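Local coordinates for protein TetR family transcriptional regulator (Rhodococcus erythropolis, PDB 4ZA6) that probably represses transcription as the TetR-family regulator QsdR, controlling qsdA and with it the degradation of N-acyl-homoserine lactone quorum-sensing signals, at residues 110-124 and 147-159. Sequence-based numbering, arbitrary orientation.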
ATOM      1  N   ALA A 110       6.718  -1.636  -4.495  1.00 27.21           N
ATOM      2  CA  ALA A 110       6.381  -0.863  -3.299  1.00 26.82           C
ATOM      3  C   ALA A 110       7.105   0.458  -3.107  1.00 27.46           C
ATOM      4  O   ALA A 110       6.534   1.367  -2.519  1.00 26.32           O
ATOM      5  CB  ALA A 110       6.585  -1.723  -2.063  1.00 27.62           C
ATOM      6  N   MET A 111       8.391   0.531  -3.470  1.00 24.88           N
ATOM      7  CA  MET A 111       9.208   1.715  -3.146  1.00 23.66           C
ATOM      8  C   MET A 111       9.694   2.563  -4.294  1.00 28.57           C
ATOM      9  O   MET A 111      10.423   3.527  -4.091  1.00 29.22           O
ATOM     10  CB  MET A 111      10.322   1.333  -2.176  1.00 26.25           C
ATOM     11  CG  MET A 111       9.783   1.113  -0.777  1.00 28.56           C
ATOM     12  SD  MET A 111      10.959   0.306   0.279  1.00 31.72           S
ATOM     13  CE  MET A 111      10.805  -1.447  -0.276  1.00 29.36           C
ATOM     14  N   MET A 112       9.261   2.222  -5.491  1.00 25.87           N
ATOM     15  CA  MET A 112       9.509   2.965  -6.706  1.00 25.66           C
ATOM     16  C   MET A 112       8.136   3.518  -7.082  1.00 30.25           C
ATOM     17  O   MET A 112       7.150   2.802  -6.837  1.00 30.72           O
ATOM     18  CB  MET A 112       9.987   2.004  -7.814  1.00 27.75           C
ATOM     19  CG  MET A 112      10.416   2.696  -9.069  1.00 30.35           C
ATOM     20  SD  MET A 112      10.906   1.583 -10.375  1.00 33.65           S
ATOM     21  CE  MET A 112       9.269   1.083 -11.065  1.00 29.67           C
ATOM     22  N   PRO A 113       8.000   4.709  -7.728  1.00 26.83           N
ATOM     23  CA  PRO A 113       6.660   5.135  -8.160  1.00 27.07           C
ATOM     24  C   PRO A 113       5.982   4.043  -8.993  1.00 28.20           C
ATOM     25  O   PRO A 113       6.642   3.316  -9.727  1.00 26.01           O
ATOM     26  CB  PRO A 113       6.949   6.389  -8.983  1.00 29.44           C
ATOM     27  CG  PRO A 113       8.159   6.970  -8.322  1.00 31.82           C
ATOM     28  CD  PRO A 113       9.005   5.739  -8.064  1.00 27.62           C
ATOM     29  N   GLY A 114       4.705   3.822  -8.726  1.00 25.64           N
ATOM     30  CA  GLY A 114       3.929   2.774  -9.380  1.00 25.34           C
ATOM     31  C   GLY A 114       2.588   2.636  -8.698  1.00 28.39           C
ATOM     32  O   GLY A 114       2.178   3.541  -7.967  1.00 26.90           O
ATOM     33  N   SER A 115       1.922   1.493  -8.902  1.00 25.58           N
ATOM     34  CA  SER A 115       0.597   1.197  -8.376  1.00 26.21           C
ATOM     35  C   SER A 115       0.409   1.351  -6.856  1.00 30.15           C
ATOM     36  O   SER A 115      -0.502   2.069  -6.418  1.00 28.49           O
ATOM     37  CB  SER A 115       0.125  -0.160  -8.882  1.00 29.37           C
ATOM     38  OG  SER A 115      -0.074  -0.106 -10.284  1.00 30.55           O
ATOM     39  N   ILE A 116       1.273   0.718  -6.059  1.00 27.64           N
ATOM     40  CA  ILE A 116       1.200   0.782  -4.588  1.00 26.86           C
ATOM     41  C   ILE A 116       1.345   2.221  -4.062  1.00 30.03           C
ATOM     42  O   ILE A 116       0.469   2.670  -3.318  1.00 28.69           O
ATOM     43  CB  ILE A 116       2.204  -0.210  -3.921  1.00 29.37           C
ATOM     44  CG1 ILE A 116       1.849  -1.682  -4.304  1.00 30.16           C
ATOM     45  CG2 ILE A 116       2.226  -0.013  -2.371  1.00 26.76           C
ATOM     46  CD1 ILE A 116       2.933  -2.707  -4.046  1.00 28.19           C
ATOM     47  N   GLU A 117       2.440   2.944  -4.449  1.00 26.02           N
ATOM     48  CA  GLU A 117       2.632   4.329  -4.008  1.00 23.72           C
ATOM     49  C   GLU A 117       1.515   5.263  -4.471  1.00 28.51           C
ATOM     50  O   GLU A 117       1.152   6.143  -3.710  1.00 26.88           O
ATOM     51  CB  GLU A 117       4.012   4.899  -4.388  1.00 23.92           C
ATOM     52  CG  GLU A 117       5.176   4.368  -3.560  1.00 31.08           C
ATOM     53  CD  GLU A 117       6.512   5.078  -3.733  1.00 38.86           C
ATOM     54  OE1 GLU A 117       6.722   5.758  -4.763  1.00 35.81           O
ATOM     55  OE2 GLU A 117       7.339   5.000  -2.802  1.00 31.39           O
ATOM     56  N   SER A 118       0.958   5.083  -5.696  1.00 28.13           N
ATOM     57  CA  SER A 118      -0.122   5.958  -6.206  1.00 27.74           C
ATOM     58  C   SER A 118      -1.402   5.845  -5.416  1.00 28.21           C
ATOM     59  O   SER A 118      -1.988   6.868  -5.096  1.00 27.25           O
ATOM     60  CB  SER A 118      -0.425   5.687  -7.680  1.00 31.75           C
ATOM     61  OG  SER A 118       0.718   5.965  -8.470  1.00 43.85           O
ATOM     62  N   ILE A 119      -1.863   4.618  -5.123  1.00 25.13           N
ATOM     63  CA  ILE A 119      -3.087   4.444  -4.338  1.00 24.88           C
ATOM     64  C   ILE A 119      -2.859   4.895  -2.886  1.00 28.66           C
ATOM     65  O   ILE A 119      -3.720   5.571  -2.323  1.00 29.39           O
ATOM     66  CB  ILE A 119      -3.701   3.018  -4.474  1.00 28.52           C
ATOM     67  CG1 ILE A 119      -5.158   2.947  -3.908  1.00 29.49           C
ATOM     68  CG2 ILE A 119      -2.805   1.938  -3.839  1.00 29.28           C
ATOM     69  CD1 ILE A 119      -6.211   3.758  -4.636  1.00 29.90           C
ATOM     70  N   SER A 120      -1.682   4.584  -2.305  1.00 24.62           N
ATOM     71  CA  SER A 120      -1.347   5.006  -0.940  1.00 24.30           C
ATOM     72  C   SER A 120      -1.403   6.551  -0.868  1.00 28.49           C
ATOM     73  O   SER A 120      -2.092   7.083   0.002  1.00 29.07           O
ATOM     74  CB  SER A 120       0.034   4.490  -0.539  1.00 27.76           C
ATOM     75  OG  SER A 120       0.075   3.072  -0.566  1.00 32.39           O
ATOM     76  N   ALA A 121      -0.763   7.251  -1.844  1.00 24.94           N
ATOM     77  CA  ALA A 121      -0.727   8.733  -1.938  1.00 24.32           C
ATOM     78  C   ALA A 121      -2.126   9.365  -2.175  1.00 27.76           C
ATOM     79  O   ALA A 121      -2.449  10.371  -1.546  1.00 28.01           O
ATOM     80  CB  ALA A 121       0.236   9.161  -3.038  1.00 25.80           C
ATOM     81  N   SER A 122      -2.954   8.771  -3.043  1.00 25.45           N
ATOM     82  CA  SER A 122      -4.306   9.295  -3.317  1.00 26.27           C
ATOM     83  C   SER A 122      -5.268   9.063  -2.147  1.00 30.04           C
ATOM     84  O   SER A 122      -6.089   9.932  -1.869  1.00 31.49           O
ATOM     85  CB  SER A 122      -4.860   8.741  -4.631  1.00 30.30           C
ATOM     86  OG  SER A 122      -5.125   7.358  -4.505  1.00 38.63           O
ATOM     87  N   ILE A 123      -5.163   7.924  -1.442  1.00 26.04           N
ATOM     88  CA  ILE A 123      -5.991   7.700  -0.241  1.00 25.20           C
ATOM     89  C   ILE A 123      -5.487   8.615   0.870  1.00 29.57           C
ATOM     90  O   ILE A 123      -6.311   9.229   1.558  1.00 30.63           O
ATOM     91  CB  ILE A 123      -6.035   6.217   0.212  1.00 28.23           C
ATOM     92  CG1 ILE A 123      -6.687   5.319  -0.880  1.00 27.54           C
ATOM     93  CG2 ILE A 123      -6.792   6.091   1.558  1.00 29.68           C
ATOM     94  CD1 ILE A 123      -6.552   3.819  -0.639  1.00 29.00           C
ATOM     95  N   THR A 124      -4.137   8.774   1.020  1.00 26.40           N
ATOM     96  CA  THR A 124      -3.610   9.710   2.033  1.00 25.88           C
ATOM     97  C   THR A 124      -4.110  11.153   1.769  1.00 28.52           C
ATOM     98  O   THR A 124      -4.550  11.815   2.695  1.00 27.25           O
ATOM     99  CB  THR A 124      -2.082   9.638   2.180  1.00 33.65           C
ATOM    100  OG1 THR A 124      -1.702   8.284   2.432  1.00 27.81           O
ATOM    101  CG2 THR A 124      -1.560  10.552   3.319  1.00 30.33           C
ATOM    102  N   GLY A 147       0.382  13.951   0.781  1.00 24.32           N
ATOM    103  CA  GLY A 147       0.034  12.531   0.693  1.00 23.72           C
ATOM    104  C   GLY A 147       1.159  11.736   0.053  1.00 29.29           C
ATOM    105  O   GLY A 147       1.587  10.719   0.594  1.00 29.80           O
ATOM    106  N   GLU A 148       1.676  12.217  -1.090  1.00 24.91           N
ATOM    107  CA  GLU A 148       2.813  11.612  -1.784  1.00 23.51           C
ATOM    108  C   GLU A 148       4.069  11.637  -0.882  1.00 28.53           C
ATOM    109  O   GLU A 148       4.772  10.629  -0.790  1.00 29.21           O
ATOM    110  CB  GLU A 148       3.055  12.334  -3.135  1.00 23.65           C
ATOM    111  CG  GLU A 148       4.298  11.893  -3.890  1.00 31.06           C
ATOM    112  CD  GLU A 148       4.342  10.490  -4.466  1.00 39.34           C
ATOM    113  OE1 GLU A 148       3.300   9.798  -4.475  1.00 38.91           O
ATOM    114  OE2 GLU A 148       5.430  10.094  -4.938  1.00 39.17           O
ATOM    115  N   ALA A 149       4.308  12.766  -0.177  1.00 25.26           N
ATOM    116  CA  ALA A 149       5.458  12.931   0.721  1.00 25.73           C
ATOM    117  C   ALA A 149       5.405  11.953   1.905  1.00 28.79           C
ATOM    118  O   ALA A 149       6.419  11.344   2.224  1.00 26.78           O
ATOM    119  CB  ALA A 149       5.535  14.359   1.225  1.00 26.33           C
ATOM    120  N   LEU A 150       4.222  11.793   2.525  1.00 25.63           N
ATOM    121  CA  LEU A 150       4.014  10.876   3.651  1.00 27.18           C
ATOM    122  C   LEU A 150       4.332   9.438   3.225  1.00 29.80           C
ATOM    123  O   LEU A 150       5.073   8.761   3.920  1.00 29.81           O
ATOM    124  CB  LEU A 150       2.562  10.954   4.206  1.00 28.18           C
ATOM    125  CG  LEU A 150       2.168  12.154   5.114  1.00 34.88           C
ATOM    126  CD1 LEU A 150       0.803  11.938   5.739  1.00 34.54           C
ATOM    127  CD2 LEU A 150       3.156  12.351   6.267  1.00 38.47           C
ATOM    128  N   VAL A 151       3.825   9.004   2.055  1.00 25.56           N
ATOM    129  CA  VAL A 151       4.047   7.656   1.522  1.00 24.89           C
ATOM    130  C   VAL A 151       5.540   7.431   1.261  1.00 30.58           C
ATOM    131  O   VAL A 151       6.090   6.406   1.694  1.00 32.30           O
ATOM    132  CB  VAL A 151       3.191   7.436   0.236  1.00 28.00           C
ATOM    133  CG1 VAL A 151       3.596   6.158  -0.523  1.00 28.53           C
ATOM    134  CG2 VAL A 151       1.714   7.408   0.588  1.00 27.19           C
ATOM    135  N   ARG A 152       6.182   8.368   0.546  1.00 25.57           N
ATOM    136  CA  ARG A 152       7.615   8.267   0.201  1.00 26.77           C
ATOM    137  C   ARG A 152       8.533   8.182   1.420  1.00 31.16           C
ATOM    138  O   ARG A 152       9.539   7.484   1.352  1.00 30.66           O
ATOM    139  CB  ARG A 152       8.060   9.448  -0.674  1.00 28.64           C
ATOM    140  CG  ARG A 152       7.441   9.491  -2.082  1.00 35.59           C
ATOM    141  CD  ARG A 152       8.006   8.459  -3.025  1.00 32.02           C
ATOM    142  NE  ARG A 152       9.414   8.731  -3.328  1.00 27.19           N
ATOM    143  CZ  ARG A 152      10.196   7.895  -4.001  1.00 30.74           C
ATOM    144  NH1 ARG A 152       9.726   6.726  -4.409  1.00 23.67           N
ATOM    145  NH2 ARG A 152      11.459   8.212  -4.250  1.00 27.73           N
ATOM    146  N   ILE A 153       8.224   8.942   2.508  1.00 30.16           N
ATOM    147  CA  ILE A 153       9.053   8.978   3.727  1.00 30.63           C
ATOM    148  C   ILE A 153       8.855   7.779   4.593  1.00 34.45           C
ATOM    149  O   ILE A 153       9.780   7.419   5.308  1.00 34.24           O
ATOM    150  CB  ILE A 153       8.962  10.271   4.599  1.00 35.03           C
ATOM    151  CG1 ILE A 153       7.545  10.587   5.113  1.00 34.84           C
ATOM    152  CG2 ILE A 153       9.703  11.420   4.002  1.00 38.06           C
ATOM    153  CD1 ILE A 153       7.376  11.820   5.823  1.00 43.93           C
ATOM    154  N   CYS A 154       7.640   7.195   4.573  1.00 33.06           N
ATOM    155  CA  CYS A 154       7.240   6.058   5.396  1.00 34.68           C
ATOM    156  C   CYS A 154       7.574   4.717   4.852  1.00 33.26           C
ATOM    157  O   CYS A 154       7.931   3.841   5.636  1.00 31.45           O
ATOM    158  CB  CYS A 154       5.756   6.139   5.740  1.00 37.84           C
ATOM    159  SG  CYS A 154       5.336   7.544   6.792  1.00 44.25           S
ATOM    160  N   ASP A 155       7.338   4.493   3.544  1.00 27.54           N
ATOM    161  CA  ASP A 155       7.494   3.159   3.003  1.00 26.71           C
ATOM    162  C   ASP A 155       8.861   2.476   3.156  1.00 31.55           C
ATOM    163  O   ASP A 155       8.895   1.277   3.495  1.00 31.97           O
ATOM    164  CB  ASP A 155       6.838   2.986   1.647  1.00 28.01           C
ATOM    165  CG  ASP A 155       7.374   3.823   0.509  1.00 35.90           C
ATOM    166  OD1 ASP A 155       8.487   4.431   0.667  1.00 35.63           O
ATOM    167  OD2 ASP A 155       6.708   3.859  -0.551  1.00 35.85           O
ATOM    168  N   VAL A 156       9.972   3.249   3.065  1.00 26.30           N
ATOM    169  CA  VAL A 156      11.318   2.674   3.256  1.00 26.94           C
ATOM    170  C   VAL A 156      11.528   2.179   4.691  1.00 29.92           C
ATOM    171  O   VAL A 156      12.365   1.306   4.921  1.00 31.57           O
ATOM    172  CB  VAL A 156      12.492   3.568   2.743  1.00 31.39           C
ATOM    173  CG1 VAL A 156      12.493   3.632   1.212  1.00 30.65           C
ATOM    174  CG2 VAL A 156      12.428   4.970   3.346  1.00 31.37           C
ATOM    175  N   HIS A 157      10.771   2.756   5.658  1.00 25.46           N
ATOM    176  CA  HIS A 157      10.850   2.370   7.067  1.00 23.96           C
ATOM    177  C   HIS A 157       9.988   1.161   7.301  1.00 27.68           C
ATOM    178  O   HIS A 157      10.436   0.218   7.968  1.00 28.45           O
ATOM    179  CB  HIS A 157      10.477   3.532   8.002  1.00 24.05           C
ATOM    180  CG  HIS A 157      11.514   4.603   8.019  1.00 27.07           C
ATOM    181  ND1 HIS A 157      12.731   4.410   8.627  1.00 29.29           N
ATOM    182  CD2 HIS A 157      11.505   5.824   7.443  1.00 27.27           C
ATOM    183  CE1 HIS A 157      13.413   5.522   8.431  1.00 27.84           C
ATOM    184  NE2 HIS A 157      12.711   6.407   7.745  1.00 26.97           N
ATOM    185  N   LEU A 158       8.755   1.163   6.754  1.00 23.39           N
ATOM    186  CA  LEU A 158       7.885  -0.011   6.877  1.00 22.65           C
ATOM    187  C   LEU A 158       8.589  -1.261   6.360  1.00 28.42           C
ATOM    188  O   LEU A 158       8.540  -2.314   7.004  1.00 28.41           O
ATOM    189  CB  LEU A 158       6.568   0.224   6.132  1.00 21.71           C
ATOM    190  CG  LEU A 158       5.576  -0.936   6.079  1.00 26.28           C
ATOM    191  CD1 LEU A 158       5.271  -1.508   7.481  1.00 26.11           C
ATOM    192  CD2 LEU A 158       4.316  -0.526   5.348  1.00 27.58           C
ATOM    193  N   TYR A 159       9.262  -1.142   5.213  1.00 27.25           N
ATOM    194  CA  TYR A 159       9.935  -2.260   4.566  1.00 27.33           C
ATOM    195  C   TYR A 159      11.436  -2.315   4.809  1.00 32.65           C
ATOM    196  O   TYR A 159      12.126  -2.966   4.026  1.00 32.75           O
ATOM    197  CB  TYR A 159       9.607  -2.264   3.050  1.00 27.79           C
ATOM    198  CG  TYR A 159       8.126  -2.251   2.751  1.00 28.42           C
ATOM    199  CD1 TYR A 159       7.316  -3.329   3.097  1.00 30.99           C
ATOM    200  CD2 TYR A 159       7.527  -1.154   2.140  1.00 27.33           C
ATOM    201  CE1 TYR A 159       5.944  -3.301   2.872  1.00 31.74           C
ATOM    202  CE2 TYR A 159       6.151  -1.113   1.917  1.00 26.88           C
ATOM    203  CZ  TYR A 159       5.370  -2.198   2.263  1.00 33.90           C
ATOM    204  OH  TYR A 159       4.019  -2.172   2.038  1.00 33.95           O
TER
HETATM  205  O   HOH W   1       5.488   7.646  -5.929  1.00 29.05           O
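Helices 115-124 and 147-158 run at 130° to each other, their axes 7.9 Å apart at closest, with Ala-121 over Glu-148 and, past the turn at Met-112 to Gly-114, Met-111 beside Asp-155. Gly-147, with no side chain, lies close against Ala-121, and Thr-124 CG2 rests 3.7 Å from Gly-147 CA. One turn on, Val-151 fits as a knob among Glu-117, Ser-120, Ala-121 and Thr-124, its CG2 pressed on the backbone of Ser-120 and Ala-121.

Glu-117, extended beyond CG, reaches into a charged cluster. Its OE1 takes a salt bridge from Arg-152 NH1 (3.2 Å, 154°) on the syn lone pair, the carboxylate nearly perpendicular to the guanidinium; NH1 also bonds OE2 weakly. Glu-117 OE2 lies 2.6 Å from Asp-155 OD2, so short that one acid probably keeps a proton; the two carboxylates are almost coplanar. A water bridges Glu-117 OE1 to Glu-148 OE2.

Beyond this cluster, the bent chain of Met-111 (chi3 -78°) lays CE 3.6 Å from Tyr-159 CB, and SD makes an oblique Met-aromatic contact with the ring, which meets Phe-106 edge-to-face. With helix 47-69 covering Ser-120 and Thr-124, helices 103-111, 115-133 and 143-158 pack into the helical bundle of a TetR-type C-terminal, probably ligand-sensing, domain.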